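Local coordinates for protein macrolide 2'-phosphotransferase MphH (Brachybacterium faecium, PDB 5UXD) that probably inactivates macrolide antibiotics such as azithromycin by transferring a phosphate group to the 2'-hydroxyl of the drug, at residues 19-24 and 48-53; 26-29 and 35-38; 66-71 and 215-220. One frame throughout, in Å; residues are numbered along the deposited sequence. Where two conformers were deposited one is given.

Contact 1 of 3, residues 19-24 and 48-53; sequences LDLDGG and WVLRLP. With ZIT (azithromycin), chain I.
With CG opposite the backbone N (chi1 -179°), Leu19 throws its forked end across onto Trp48, whose own CG lies beside its backbone N (chi1 -79°) and leaves the indole turned to receive it. Leu19 CD1 sits over one face of the five-membered ring, 3.6 Å from its centroid and 17° from the ring normal, a well-formed CH-pi contact. Its nearest ring atom is Trp48 CE2, at 3.5 Å. The second branch, Leu19 CD2, rests 3.9 Å from Trp48 CE3, so both methyls share the bicycle.

Nearby, Leu21 and Leu50 reach toward each other tip to tip. Leu21 CD1 lies 4.0 Å from Leu50 CD2, a detail less certain because Leu50 was modelled in two conformers. Helix 7-16 covers Leu21 through Leu11 and Ala14.

No hydrogen bond joins 19-24 to 48-53. In the N-terminal lobe sheet of the kinase-like fold, strand 35-42 lies between them, bonding Asp22 through Arg41 and Trp48 through Ala40. After Asp22 the chain turns a corner at Gly23 and Gly24, where Gly24 N donates to Asp22 OD1 at 3.3 Å in an Asx turn. Asp22 OD2 also comes within 3.6 Å of the N-methyl carbon C21 of azithromycin, in a site apart from the pocket of Glu198 and Tyr200.

Dispersion thus joins the segments, while the carboxylate meets the drug; its charge would probably favour a protonated ring amine.

Contact 2 of 3, residues 26-29 and 35-38; sequences LRTE and FRVA
Thr28 and Ala38 form a non-hydrogen-bonded antiparallel pair, and Glu29 and Val37 the hydrogen-bonded pair beside it, in the beta hairpin of strands 26-29 and 35-42. The backbone bonds run both ways between one pair of residues. Glu29 N donates to Val37 O at 2.8 Å (159° at the hydrogen). Val37 N returns a longer but straight bond to Glu29 O at 3.2 Å (166°). Glu29 O accepts a second hydrogen bond, from a water, which also donates to Phe35 O and so spans the hairpin just past the last pair.

Weaker CA-H...O contacts stitch the next step: Ala38 CA is 3.2 Å from Arg27 O, and Thr28 CA is 3.3 Å from Val37 O.

Apolar contact gathers on the Thr28 and Ala38 face. Ala38 CB meets Thr28 CG2 at 3.9 Å and Leu26 CD2 at 4.1 Å.

Ionic bonding belongs to Arg36. Its CG lies across from the backbone N (chi1 -162°) and its chain runs extended, bringing the guanidinium obliquely past Thr28, where Arg36 NH2 is 4.0 Å from Thr28 CG2. The charge is held by salt bridges to Glu30 and Asp6; Glu30, a GDP-binding residue, also bonds Thr28 OG1.

Helix 7-16 packs on the face of Thr28 and Ala38, with Leu10 against Leu26, Thr28 and Arg36, while strand 47-53 continues the sheet through Leu50 and Leu52.

Contact 3 of 3, residues 66-71 and 215-220; sequences GRLLAM and LDWTTA
Leu68 and Leu69 of helix 59-72 pack against the type I beta turn running from Trp217 to Ala220, next to the magnesium-binding Asp216, in the protein-kinase-like fold of this phosphotransferase family. The tight side is packed by apolar side chains, with no hydrogen bond across it. Leu68, with CG pointing opposite its backbone N (chi1 178°), drives CD2 into the turn, where it meets Ala220 CB at 3.4 Å, closer than carbons usually come. The same methyl lies 4.0 Å from Trp217 CB. Leu69 approaches the indole obliquely, its CD2 coming 3.5 Å from CD1 of Trp217.

Away from this interface the same segments carry polar or exposed residues. Asp216, just before the turn, and Thr218 within it set out away from the helix segment, and Arg67 and Ala70 occupy an exposed part of the helix. The turn itself closes on a weak bond, Ala220 N to Trp217 O at 3.4 Å.

The indole also has partners beyond the two segments: His196 meets it edge-to-face, and Val80 and Leu72 also touch it. Its ring nitrogen is satisfied too, Trp217 NE1 donating its hydrogen to the backbone carbonyl O of Val214.

Contacts 1 and 2 share one antiparallel sheet, their centres 8 Å apart. Strand 35-42 pairs with strands 21-22, 26-29 and 47-53; along the chain, contact 2 is nested inside the loop closed by contact 1, and backbone bonds from Leu50 to Ala38 and from Leu52 to Arg36 join them. Contact 3 comes later in the chain, with centres about 21 Å and 20 Å from the others and no direct touch. Helix 59-72, which follows strand 47-53, packs against the loop of Asp216, so the helix lies next to both the strand of GDP-binding Arg51 and the magnesium site, consistent with a nucleotide site between the lobes, as in kinases.

Contact 1 of 3, residues 19-24 and 48-53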
ATOM      1  N   LEU A  19      14.100  25.090   0.615  1.00 16.90           N
ATOM      2  CA  LEU A  19      12.997  24.981   1.570  1.00 17.17           C
ATOM      3  C   LEU A  19      13.441  25.526   2.929  1.00 18.32           C
ATOM      4  O   LEU A  19      14.294  24.934   3.599  1.00 20.08           O
ATOM      5  CB  LEU A  19      12.510  23.532   1.657  1.00 19.48           C
ATOM      6  CG  LEU A  19      11.339  23.271   2.592  1.00 21.27           C
ATOM      7  CD1 LEU A  19      10.123  24.025   2.102  1.00 23.10           C
ATOM      8  CD2 LEU A  19      11.050  21.758   2.657  1.00 17.98           C
ATOM      9  N   ASP A  20      12.839  26.649   3.319  1.00 20.63           N
ATOM     10  CA  ASP A  20      13.200  27.383   4.527  1.00 19.81           C
ATOM     11  C   ASP A  20      12.195  27.026   5.617  1.00 20.62           C
ATOM     12  O   ASP A  20      11.019  27.393   5.522  1.00 23.24           O
ATOM     13  CB  ASP A  20      13.213  28.887   4.259  1.00 25.83           C
ATOM     14  CG  ASP A  20      14.208  29.284   3.164  1.00 27.23           C
ATOM     15  OD1 ASP A  20      15.284  28.651   3.072  1.00 24.74           O
ATOM     16  OD2 ASP A  20      13.919  30.243   2.411  1.00 24.68           O
ATOM     17  N   LEU A  21      12.661  26.312   6.645  1.00 19.65           N
ATOM     18  CA  LEU A  21      11.805  25.742   7.676  1.00 19.45           C
ATOM     19  C   LEU A  21      11.957  26.457   9.016  1.00 24.56           C
ATOM     20  O   LEU A  21      13.033  26.941   9.375  1.00 21.84           O
ATOM     21  CB  LEU A  21      12.110  24.252   7.868  1.00 24.32           C
ATOM     22  CG  LEU A  21      11.954  23.332   6.655  1.00 12.72           C
ATOM     23  CD1 LEU A  21      12.425  21.908   6.975  1.00 21.74           C
ATOM     24  CD2 LEU A  21      10.520  23.328   6.144  1.00 22.45           C
ATOM     25  N   ASP A  22      10.859  26.499   9.763  1.00 25.07           N
ATOM     26  CA  ASP A  22      10.853  26.976  11.145  1.00 19.53           C
ATOM     27  C   ASP A  22      11.316  25.821  12.023  1.00 22.01           C
ATOM     28  O   ASP A  22      10.565  24.874  12.257  1.00 24.95           O
ATOM     29  CB  ASP A  22       9.458  27.456  11.526  1.00 22.45           C
ATOM     30  CG  ASP A  22       9.350  27.897  12.981  1.00 34.86           C
ATOM     31  OD1 ASP A  22      10.384  28.094  13.671  1.00 33.78           O
ATOM     32  OD2 ASP A  22       8.201  28.078  13.438  1.00 34.34           O
ATOM     33  N   GLY A  23      12.568  25.888  12.490  1.00 22.54           N
ATOM     34  CA  GLY A  23      13.142  24.786  13.246  1.00 18.01           C
ATOM     35  C   GLY A  23      12.409  24.490  14.538  1.00 19.68           C
ATOM     36  O   GLY A  23      12.423  23.354  15.019  1.00 25.63           O
ATOM     37  N   GLY A  24      11.746  25.496  15.107  1.00 23.16           N
ATOM     38  CA  GLY A  24      10.958  25.282  16.302  1.00 27.62           C
ATOM     39  C   GLY A  24       9.847  24.270  16.129  1.00 26.92           C
ATOM     40  O   GLY A  24       9.372  23.707  17.120  1.00 24.66           O
ATOM     41  N   TRP A  48       5.125  20.662   5.877  1.00 20.20           N
ATOM     42  CA  TRP A  48       5.950  19.885   4.965  1.00 18.22           C
ATOM     43  C   TRP A  48       6.299  18.537   5.576  1.00 21.64           C
ATOM     44  O   TRP A  48       6.396  18.394   6.800  1.00 17.93           O
ATOM     45  CB  TRP A  48       7.245  20.645   4.611  1.00 13.55           C
ATOM     46  CG  TRP A  48       7.037  21.708   3.577  1.00 13.68           C
ATOM     47  CD1 TRP A  48       6.611  22.987   3.785  1.00 18.49           C
ATOM     48  CD2 TRP A  48       7.220  21.567   2.158  1.00 15.87           C
ATOM     49  NE1 TRP A  48       6.524  23.653   2.584  1.00 25.32           N
ATOM     50  CE2 TRP A  48       6.886  22.801   1.573  1.00 15.89           C
ATOM     51  CE3 TRP A  48       7.625  20.511   1.333  1.00 13.80           C
ATOM     52  CZ2 TRP A  48       6.964  23.022   0.199  1.00 22.25           C
ATOM     53  CZ3 TRP A  48       7.704  20.727  -0.034  1.00 20.32           C
ATOM     54  CH2 TRP A  48       7.370  21.976  -0.586  1.00 26.12           C
ATOM     55  N   VAL A  49       6.481  17.548   4.704  1.00 18.03           N
ATOM     56  CA  VAL A  49       7.047  16.250   5.049  1.00 18.21           C
ATOM     57  C   VAL A  49       8.381  16.107   4.326  1.00 18.19           C
ATOM     58  O   VAL A  49       8.492  16.421   3.132  1.00 18.84           O
ATOM     59  CB  VAL A  49       6.096  15.100   4.659  1.00 22.84           C
ATOM     60  CG1 VAL A  49       6.684  13.744   5.064  1.00 23.35           C
ATOM     61  CG2 VAL A  49       4.723  15.310   5.289  1.00 19.84           C
ATOM     62  N   LEU A  50       9.393  15.634   5.047  1.00 19.35           N
ATOM     63  CA  LEU A  50      10.712  15.395   4.482  0.58 17.48           C
ATOM     64  C   LEU A  50      11.028  13.912   4.606  1.00 22.11           C
ATOM     65  O   LEU A  50      10.846  13.322   5.674  1.00 25.40           O
ATOM     66  CB  LEU A  50      11.777  16.240   5.189  0.58 18.82           C
ATOM     67  CG  LEU A  50      11.721  17.739   4.882  0.58 16.31           C
ATOM     68  CD1 LEU A  50      10.637  18.439   5.713  0.58 17.50           C
ATOM     69  CD2 LEU A  50      13.078  18.394   5.111  0.58 18.78           C
ATOM     70  N   ARG A  51      11.476  13.306   3.504  1.00 17.86           N
ATOM     71  CA  ARG A  51      11.901  11.909   3.497  1.00 12.85           C
ATOM     72  C   ARG A  51      13.387  11.871   3.181  1.00 21.95           C
ATOM     73  O   ARG A  51      13.808  12.371   2.132  1.00 23.21           O
ATOM     74  CB  ARG A  51      11.114  11.076   2.480  1.00 21.23           C
ATOM     75  CG  ARG A  51       9.615  11.127   2.667  1.00 26.33           C
ATOM     76  CD  ARG A  51       8.914  10.377   1.532  1.00 39.81           C
ATOM     77  NE  ARG A  51       9.091   8.932   1.632  1.00 30.32           N
ATOM     78  CZ  ARG A  51       9.113   8.105   0.587  1.00 32.91           C
ATOM     79  NH1 ARG A  51       8.990   8.577  -0.645  1.00 31.25           N
ATOM     80  NH2 ARG A  51       9.267   6.802   0.776  1.00 43.58           N
ATOM     81  N   LEU A  52      14.178  11.299   4.091  1.00 18.81           N
ATOM     82  CA  LEU A  52      15.627  11.258   3.916  1.00 19.13           C
ATOM     83  C   LEU A  52      16.079   9.838   3.604  1.00 20.33           C
ATOM     84  O   LEU A  52      16.023   8.971   4.489  1.00 19.30           O
ATOM     85  CB  LEU A  52      16.332  11.778   5.168  1.00 20.93           C
ATOM     86  CG  LEU A  52      16.351  13.303   5.334  1.00 27.69           C
ATOM     87  CD1 LEU A  52      14.983  13.857   5.720  1.00 22.08           C
ATOM     88  CD2 LEU A  52      17.382  13.664   6.375  1.00 26.00           C
ATOM     89  N   PRO A  53      16.544   9.552   2.384  1.00 22.24           N
ATOM     90  CA  PRO A  53      16.931   8.173   2.040  1.00 19.36           C
ATOM     91  C   PRO A  53      18.127   7.709   2.860  1.00 20.57           C
ATOM     92  O   PRO A  53      19.166   8.374   2.903  1.00 23.55           O
ATOM     93  CB  PRO A  53      17.263   8.254   0.542  1.00 18.70           C
ATOM     94  CG  PRO A  53      16.553   9.520   0.058  1.00 15.66           C
ATOM     95  CD  PRO A  53      16.620  10.463   1.231  1.00 15.67           C
TER
HETATM   96  C1  ZIT I 507       2.902  30.688  15.365  1.00 33.03           C
HETATM   97  C2  ZIT I 507       1.805  30.524  14.256  1.00 38.22           C
HETATM   98  C3  ZIT I 507       1.647  31.779  13.410  1.00 23.88           C
HETATM   99  C4  ZIT I 507       2.947  32.343  12.740  1.00 33.14           C
HETATM  100  C5  ZIT I 507       3.355  31.617  11.425  1.00 30.19           C
HETATM  101  C6  ZIT I 507       4.851  31.538  11.200  1.00 35.58           C
HETATM  102  C7  ZIT I 507       5.479  32.913  10.871  1.00 39.79           C
HETATM  103  C8  ZIT I 507       7.040  32.870  10.924  1.00 51.67           C
HETATM  104  C9  ZIT I 507       7.561  33.466  12.260  1.00 56.68           C
HETATM  105  N10 ZIT I 507       7.437  32.435  13.412  1.00 45.43           N
HETATM  106  C11 ZIT I 507       7.099  33.083  14.660  1.00 50.29           C
HETATM  107  C12 ZIT I 507       6.244  32.151  15.531  1.00 46.52           C
HETATM  108  C13 ZIT I 507       5.362  32.873  16.552  1.00 38.91           C
HETATM  109  C14 ZIT I 507       4.184  31.985  16.944  1.00 26.21           C
HETATM  110  C15 ZIT I 507       3.569  32.468  18.242  1.00 32.44           C
HETATM  111  C16 ZIT I 507       2.359  31.550  18.606  1.00 27.80           C
HETATM  112  C17 ZIT I 507       2.100  29.277  13.487  1.00 32.15           C
HETATM  113  C18 ZIT I 507       2.694  33.809  12.485  1.00 33.76           C
HETATM  114  C19 ZIT I 507       5.113  30.590  10.020  1.00 26.28           C
HETATM  115  C20 ZIT I 507       7.571  33.650   9.817  1.00 48.30           C
HETATM  116  C21 ZIT I 507       8.669  31.638  13.500  1.00 50.84           C
HETATM  117  C22 ZIT I 507       8.346  33.531  15.392  1.00 47.07           C
HETATM  118  C23 ZIT I 507       4.860  34.226  16.009  1.00 33.18           C
HETATM  119  O1  ZIT I 507       3.516  29.720  15.773  1.00 32.30           O
HETATM  120  O6  ZIT I 507       5.460  31.001  12.362  1.00 29.85           O
HETATM  121  O12 ZIT I 507       7.071  31.263  16.243  1.00 43.01           O
HETATM  122  O13 ZIT I 507       6.123  33.088  17.744  1.00 28.71           O
HETATM  123  O14 ZIT I 507       3.176  32.049  15.932  1.00 29.51           O
HETATM  124  C1A ZIT I 507       1.486  31.775   9.915  1.00 35.55           C
HETATM  125  C2A ZIT I 507       1.154  32.290   8.537  1.00 33.01           C
HETATM  126  C3A ZIT I 507      -0.203  31.856   8.125  1.00 31.30           C
HETATM  127  C4A ZIT I 507      -0.354  30.388   8.200  1.00 34.45           C
HETATM  128  C5A ZIT I 507       0.001  29.879   9.601  1.00 34.81           C
HETATM  129  C6A ZIT I 507      -0.062  28.412   9.679  1.00 31.34           C
HETATM  130  C7A ZIT I 507      -1.761  32.089   6.295  1.00 46.26           C
HETATM  131  C8A ZIT I 507       0.531  31.942   5.791  1.00 25.83           C
HETATM  132  O1A ZIT I 507       2.780  32.215  10.266  1.00 33.38           O
HETATM  133  O2A ZIT I 507       1.190  33.725   8.546  1.00 32.17           O
HETATM  134  N3A ZIT I 507      -0.448  32.419   6.764  1.00 36.25           N
HETATM  135  O5A ZIT I 507       1.355  30.311  10.005  1.00 29.37           O
HETATM  136  C1B ZIT I 507      -0.323  32.727  14.465  1.00 30.11           C
HETATM  137  C2B ZIT I 507      -0.760  33.586  15.630  1.00 23.65           C
HETATM  138  C3B ZIT I 507      -1.101  35.013  15.281  1.00 31.92           C
HETATM  139  C4B ZIT I 507      -1.878  35.131  14.013  1.00 32.32           C
HETATM  140  C5B ZIT I 507      -1.137  34.453  12.888  1.00 27.07           C
HETATM  141  C6B ZIT I 507      -1.868  34.620  11.577  1.00 30.99           C
HETATM  142  C7B ZIT I 507      -1.925  35.629  16.486  1.00 25.49           C
HETATM  143  C8B ZIT I 507       1.051  35.727  16.130  1.00 23.13           C
HETATM  144  O1B ZIT I 507       1.060  32.835  14.226  1.00 28.31           O
HETATM  145  O3B ZIT I 507       0.104  35.776  15.082  1.00 26.17           O
HETATM  146  O4B ZIT I 507      -2.094  36.515  13.671  1.00 27.56           O
HETATM  147  O5B ZIT I 507      -1.041  33.014  13.180  1.00 27.18           O

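Contact 2 of 3, residues 26-29 and 35-38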
ATOM      1  N   LEU A  26      10.154  21.520  14.034  1.00 20.96           N
ATOM      2  CA  LEU A  26      10.649  20.322  13.367  1.00 19.51           C
ATOM      3  C   LEU A  26      10.573  19.120  14.298  1.00 26.94           C
ATOM      4  O   LEU A  26      10.978  19.200  15.461  1.00 24.94           O
ATOM      5  CB  LEU A  26      12.081  20.527  12.883  1.00 26.11           C
ATOM      6  CG  LEU A  26      12.410  19.603  11.716  1.00 32.03           C
ATOM      7  CD1 LEU A  26      13.245  20.336  10.687  1.00 28.85           C
ATOM      8  CD2 LEU A  26      13.115  18.349  12.215  1.00 23.93           C
ATOM      9  N   ARG A  27      10.027  18.012  13.787  1.00 17.26           N
ATOM     10  CA  ARG A  27       9.951  16.744  14.494  1.00 19.90           C
ATOM     11  C   ARG A  27      10.397  15.642  13.543  1.00 27.94           C
ATOM     12  O   ARG A  27      10.356  15.805  12.324  1.00 20.36           O
ATOM     13  CB  ARG A  27       8.526  16.457  15.002  1.00 29.58           C
ATOM     14  CG  ARG A  27       8.019  17.448  16.039  1.00 45.49           C
ATOM     15  CD  ARG A  27       6.636  17.059  16.563  1.00 60.71           C
ATOM     16  NE  ARG A  27       6.651  16.772  17.999  1.00 71.34           N
ATOM     17  CZ  ARG A  27       6.272  17.632  18.941  1.00 76.55           C
ATOM     18  NH1 ARG A  27       5.840  18.844  18.605  1.00 68.37           N
ATOM     19  NH2 ARG A  27       6.326  17.284  20.222  1.00 75.33           N
ATOM     20  N   THR A  28      10.839  14.516  14.096  1.00 23.69           N
ATOM     21  CA  THR A  28      11.278  13.411  13.254  1.00 26.00           C
ATOM     22  C   THR A  28      10.609  12.113  13.677  1.00 36.51           C
ATOM     23  O   THR A  28      10.289  11.910  14.852  1.00 28.76           O
ATOM     24  CB  THR A  28      12.807  13.215  13.279  1.00 28.25           C
ATOM     25  OG1 THR A  28      13.248  12.998  14.621  1.00 32.26           O
ATOM     26  CG2 THR A  28      13.528  14.425  12.680  1.00 23.77           C
ATOM     27  N   GLU A  29      10.394  11.246  12.688  1.00 25.72           N
ATOM     28  CA  GLU A  29      10.076   9.838  12.889  1.00 33.95           C
ATOM     29  C   GLU A  29      11.291   9.025  12.456  1.00 38.13           C
ATOM     30  O   GLU A  29      11.658   9.032  11.274  1.00 37.01           O
ATOM     31  CB  GLU A  29       8.839   9.432  12.087  1.00 24.08           C
ATOM     32  CG  GLU A  29       8.543   7.951  12.152  1.00 33.70           C
ATOM     33  CD  GLU A  29       8.148   7.509  13.545  1.00 47.64           C
ATOM     34  OE1 GLU A  29       7.005   7.805  13.958  1.00 53.85           O
ATOM     35  OE2 GLU A  29       8.984   6.877  14.229  1.00 51.23           O
ATOM     36  N   PHE A  35      13.850   5.110   5.164  1.00 20.49           N
ATOM     37  CA  PHE A  35      13.908   6.561   5.171  1.00 19.98           C
ATOM     38  C   PHE A  35      13.814   7.074   6.600  1.00 24.96           C
ATOM     39  O   PHE A  35      13.146   6.485   7.453  1.00 28.23           O
ATOM     40  CB  PHE A  35      12.776   7.206   4.367  1.00 17.76           C
ATOM     41  CG  PHE A  35      12.753   6.830   2.917  1.00 28.79           C
ATOM     42  CD1 PHE A  35      12.187   5.638   2.510  1.00 26.98           C
ATOM     43  CD2 PHE A  35      13.266   7.686   1.963  1.00 25.21           C
ATOM     44  CE1 PHE A  35      12.156   5.298   1.174  1.00 20.63           C
ATOM     45  CE2 PHE A  35      13.240   7.353   0.629  1.00 24.65           C
ATOM     46  CZ  PHE A  35      12.683   6.158   0.236  1.00 24.66           C
ATOM     47  N   ARG A  36      14.498   8.177   6.848  1.00 22.53           N
ATOM     48  CA  ARG A  36      14.222   9.015   8.004  1.00 22.45           C
ATOM     49  C   ARG A  36      13.206  10.061   7.563  1.00 22.68           C
ATOM     50  O   ARG A  36      13.301  10.582   6.454  1.00 21.83           O
ATOM     51  CB  ARG A  36      15.506   9.671   8.500  1.00 24.49           C
ATOM     52  CG  ARG A  36      15.451  10.210   9.908  1.00 27.55           C
ATOM     53  CD  ARG A  36      16.751  10.898  10.247  1.00 27.45           C
ATOM     54  NE  ARG A  36      16.655  11.613  11.510  1.00 32.65           N
ATOM     55  CZ  ARG A  36      17.498  12.564  11.891  1.00 33.74           C
ATOM     56  NH1 ARG A  36      18.508  12.909  11.099  1.00 27.63           N
ATOM     57  NH2 ARG A  36      17.329  13.167  13.059  1.00 28.35           N
ATOM     58  N   VAL A  37      12.210  10.333   8.401  1.00 18.34           N
ATOM     59  CA  VAL A  37      11.121  11.236   8.038  1.00 20.71           C
ATOM     60  C   VAL A  37      11.093  12.407   9.010  1.00 22.93           C
ATOM     61  O   VAL A  37      11.184  12.210  10.227  1.00 26.53           O
ATOM     62  CB  VAL A  37       9.764  10.512   8.025  1.00 25.64           C
ATOM     63  CG1 VAL A  37       8.638  11.502   7.749  1.00 26.45           C
ATOM     64  CG2 VAL A  37       9.769   9.376   6.990  1.00 22.38           C
ATOM     65  N   ALA A  38      10.965  13.622   8.477  1.00 19.90           N
ATOM     66  CA  ALA A  38      10.807  14.814   9.297  1.00 19.04           C
ATOM     67  C   ALA A  38       9.590  15.615   8.848  1.00 24.71           C
ATOM     68  O   ALA A  38       9.225  15.623   7.668  1.00 23.23           O
ATOM     69  CB  ALA A  38      12.062  15.709   9.257  1.00 17.70           C
TER
HETATM   70  O   HOH W   1      11.211   6.878   9.382  1.00 32.47           O

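Contact 3 of 3, residues 66-71 and 215-220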
ATOM      1  N   GLY A  66       8.057   8.227  -7.630  1.00 19.66           N
ATOM      2  CA  GLY A  66       7.937   9.611  -8.053  1.00 20.09           C
ATOM      3  C   GLY A  66       7.301   9.741  -9.421  1.00 19.72           C
ATOM      4  O   GLY A  66       6.462  10.615  -9.645  1.00 17.94           O
ATOM      5  N   ARG A  67       7.695   8.877 -10.358  1.00 21.17           N
ATOM      6  CA  ARG A  67       7.090   8.920 -11.682  1.00 23.14           C
ATOM      7  C   ARG A  67       5.617   8.554 -11.613  1.00 20.15           C
ATOM      8  O   ARG A  67       4.785   9.158 -12.297  1.00 18.79           O
ATOM      9  CB  ARG A  67       7.836   7.987 -12.639  1.00 21.08           C
ATOM     10  CG  ARG A  67       9.215   8.503 -13.065  1.00 17.98           C
ATOM     11  CD  ARG A  67       9.823   7.665 -14.204  1.00 17.75           C
ATOM     12  NE  ARG A  67      10.224   6.328 -13.762  1.00 20.20           N
ATOM     13  CZ  ARG A  67      11.417   6.011 -13.265  1.00 17.80           C
ATOM     14  NH1 ARG A  67      12.352   6.937 -13.109  1.00 20.83           N
ATOM     15  NH2 ARG A  67      11.671   4.762 -12.900  1.00 20.47           N
ATOM     16  N   LEU A  68       5.275   7.571 -10.780  1.00 19.59           N
ATOM     17  CA  LEU A  68       3.878   7.185 -10.628  1.00 20.75           C
ATOM     18  C   LEU A  68       3.048   8.331 -10.059  1.00 20.23           C
ATOM     19  O   LEU A  68       1.975   8.654 -10.584  1.00 21.97           O
ATOM     20  CB  LEU A  68       3.787   5.950  -9.743  1.00 20.77           C
ATOM     21  CG  LEU A  68       2.355   5.515  -9.504  1.00 22.65           C
ATOM     22  CD1 LEU A  68       1.776   4.980 -10.793  1.00 23.26           C
ATOM     23  CD2 LEU A  68       2.370   4.480  -8.434  1.00 25.23           C
ATOM     24  N   LEU A  69       3.540   8.969  -8.992  1.00 19.90           N
ATOM     25  CA  LEU A  69       2.800  10.065  -8.370  1.00 18.23           C
ATOM     26  C   LEU A  69       2.583  11.221  -9.344  1.00 16.43           C
ATOM     27  O   LEU A  69       1.515  11.845  -9.353  1.00 17.47           O
ATOM     28  CB  LEU A  69       3.543  10.553  -7.124  1.00 20.04           C
ATOM     29  CG  LEU A  69       3.530   9.618  -5.916  1.00 23.71           C
ATOM     30  CD1 LEU A  69       4.474  10.134  -4.821  1.00 19.01           C
ATOM     31  CD2 LEU A  69       2.105   9.487  -5.404  1.00 23.76           C
ATOM     32  N   ALA A  70       3.592  11.529 -10.160  1.00 19.60           N
ATOM     33  CA  ALA A  70       3.464  12.643 -11.097  1.00 22.69           C
ATOM     34  C   ALA A  70       2.372  12.386 -12.129  1.00 26.40           C
ATOM     35  O   ALA A  70       1.573  13.281 -12.434  1.00 27.71           O
ATOM     36  CB  ALA A  70       4.800  12.897 -11.790  1.00 27.54           C
ATOM     37  N   MET A  71       2.313  11.186 -12.682  1.00 21.43           N
ATOM     38  CA  MET A  71       1.305  10.903 -13.691  1.00 25.25           C
ATOM     39  C   MET A  71      -0.081  10.642 -13.138  1.00 20.48           C
ATOM     40  O   MET A  71      -1.062  10.809 -13.841  1.00 22.44           O
ATOM     41  CB  MET A  71       1.702   9.683 -14.531  1.00 27.14           C
ATOM     42  CG  MET A  71       1.602   8.352 -13.805  1.00 34.69           C
ATOM     43  SD  MET A  71       0.091   7.390 -14.099  1.00 31.04           S
ATOM     44  CE  MET A  71      -0.722   8.392 -15.319  1.00 33.97           C
ATOM     45  N   LEU A 215      -1.839   7.316   0.388  1.00 22.05           N
ATOM     46  CA  LEU A 215      -0.402   7.415   0.588  1.00 29.25           C
ATOM     47  C   LEU A 215       0.280   6.091   0.271  1.00 22.75           C
ATOM     48  O   LEU A 215      -0.370   5.064   0.041  1.00 20.73           O
ATOM     49  CB  LEU A 215      -0.076   7.817   2.029  1.00 32.69           C
ATOM     50  CG  LEU A 215      -1.023   8.794   2.720  1.00 40.31           C
ATOM     51  CD1 LEU A 215      -0.833   8.723   4.222  1.00 31.17           C
ATOM     52  CD2 LEU A 215      -0.780  10.206   2.209  1.00 43.28           C
ATOM     53  N   ASP A 216       1.617   6.141   0.282  1.00 19.30           N
ATOM     54  CA  ASP A 216       2.523   4.988   0.198  1.00 15.72           C
ATOM     55  C   ASP A 216       2.215   4.123  -1.024  1.00 17.60           C
ATOM     56  O   ASP A 216       1.689   3.023  -0.927  1.00 18.38           O
ATOM     57  CB  ASP A 216       2.471   4.166   1.499  1.00 19.31           C
ATOM     58  CG  ASP A 216       2.574   5.059   2.742  1.00 33.13           C
ATOM     59  OD1 ASP A 216       3.498   5.883   2.856  1.00 42.72           O
ATOM     60  OD2 ASP A 216       1.717   4.902   3.628  1.00 34.25           O
ATOM     61  N   TRP A 217       2.692   4.646  -2.153  1.00 20.91           N
ATOM     62  CA  TRP A 217       2.439   4.072  -3.469  1.00 17.32           C
ATOM     63  C   TRP A 217       3.557   3.146  -3.956  1.00 18.92           C
ATOM     64  O   TRP A 217       3.652   2.886  -5.163  1.00 21.39           O
ATOM     65  CB  TRP A 217       2.213   5.206  -4.477  1.00 20.62           C
ATOM     66  CG  TRP A 217       0.884   5.883  -4.273  1.00 18.21           C
ATOM     67  CD1 TRP A 217       0.625   6.965  -3.479  1.00 20.75           C
ATOM     68  CD2 TRP A 217      -0.368   5.492  -4.840  1.00 14.70           C
ATOM     69  NE1 TRP A 217      -0.716   7.275  -3.528  1.00 15.74           N
ATOM     70  CE2 TRP A 217      -1.346   6.386  -4.357  1.00 15.57           C
ATOM     71  CE3 TRP A 217      -0.755   4.488  -5.723  1.00 17.35           C
ATOM     72  CZ2 TRP A 217      -2.683   6.304  -4.727  1.00 19.37           C
ATOM     73  CZ3 TRP A 217      -2.088   4.392  -6.077  1.00 15.17           C
ATOM     74  CH2 TRP A 217      -3.039   5.294  -5.582  1.00 18.90           C
ATOM     75  N   THR A 218       4.406   2.634  -3.057  1.00 22.91           N
ATOM     76  CA  THR A 218       5.498   1.775  -3.528  1.00 19.80           C
ATOM     77  C   THR A 218       5.030   0.391  -3.980  1.00 24.61           C
ATOM     78  O   THR A 218       5.764  -0.279  -4.708  1.00 23.03           O
ATOM     79  CB  THR A 218       6.588   1.626  -2.456  1.00 28.25           C
ATOM     80  OG1 THR A 218       6.019   1.183  -1.216  1.00 25.60           O
ATOM     81  CG2 THR A 218       7.297   2.962  -2.241  1.00 29.36           C
ATOM     82  N   THR A 219       3.839  -0.059  -3.585  1.00 16.27           N
ATOM     83  CA  THR A 219       3.370  -1.387  -3.981  1.00 20.26           C
ATOM     84  C   THR A 219       2.553  -1.373  -5.267  1.00 19.29           C
ATOM     85  O   THR A 219       2.009  -2.420  -5.656  1.00 24.56           O
ATOM     86  CB  THR A 219       2.545  -2.025  -2.850  1.00 26.62           C
ATOM     87  OG1 THR A 219       1.503  -1.132  -2.429  1.00 24.25           O
ATOM     88  CG2 THR A 219       3.425  -2.331  -1.651  1.00 19.30           C
ATOM     89  N   ALA A 220       2.444  -0.223  -5.930  1.00 18.62           N
ATOM     90  CA  ALA A 220       1.583  -0.116  -7.101  1.00 19.75           C
ATOM     91  C   ALA A 220       2.100  -0.988  -8.238  1.00 17.51           C
ATOM     92  O   ALA A 220       3.308  -1.182  -8.402  1.00 18.02           O
ATOM     93  CB  ALA A 220       1.495   1.332  -7.571  1.00 20.73           C
TER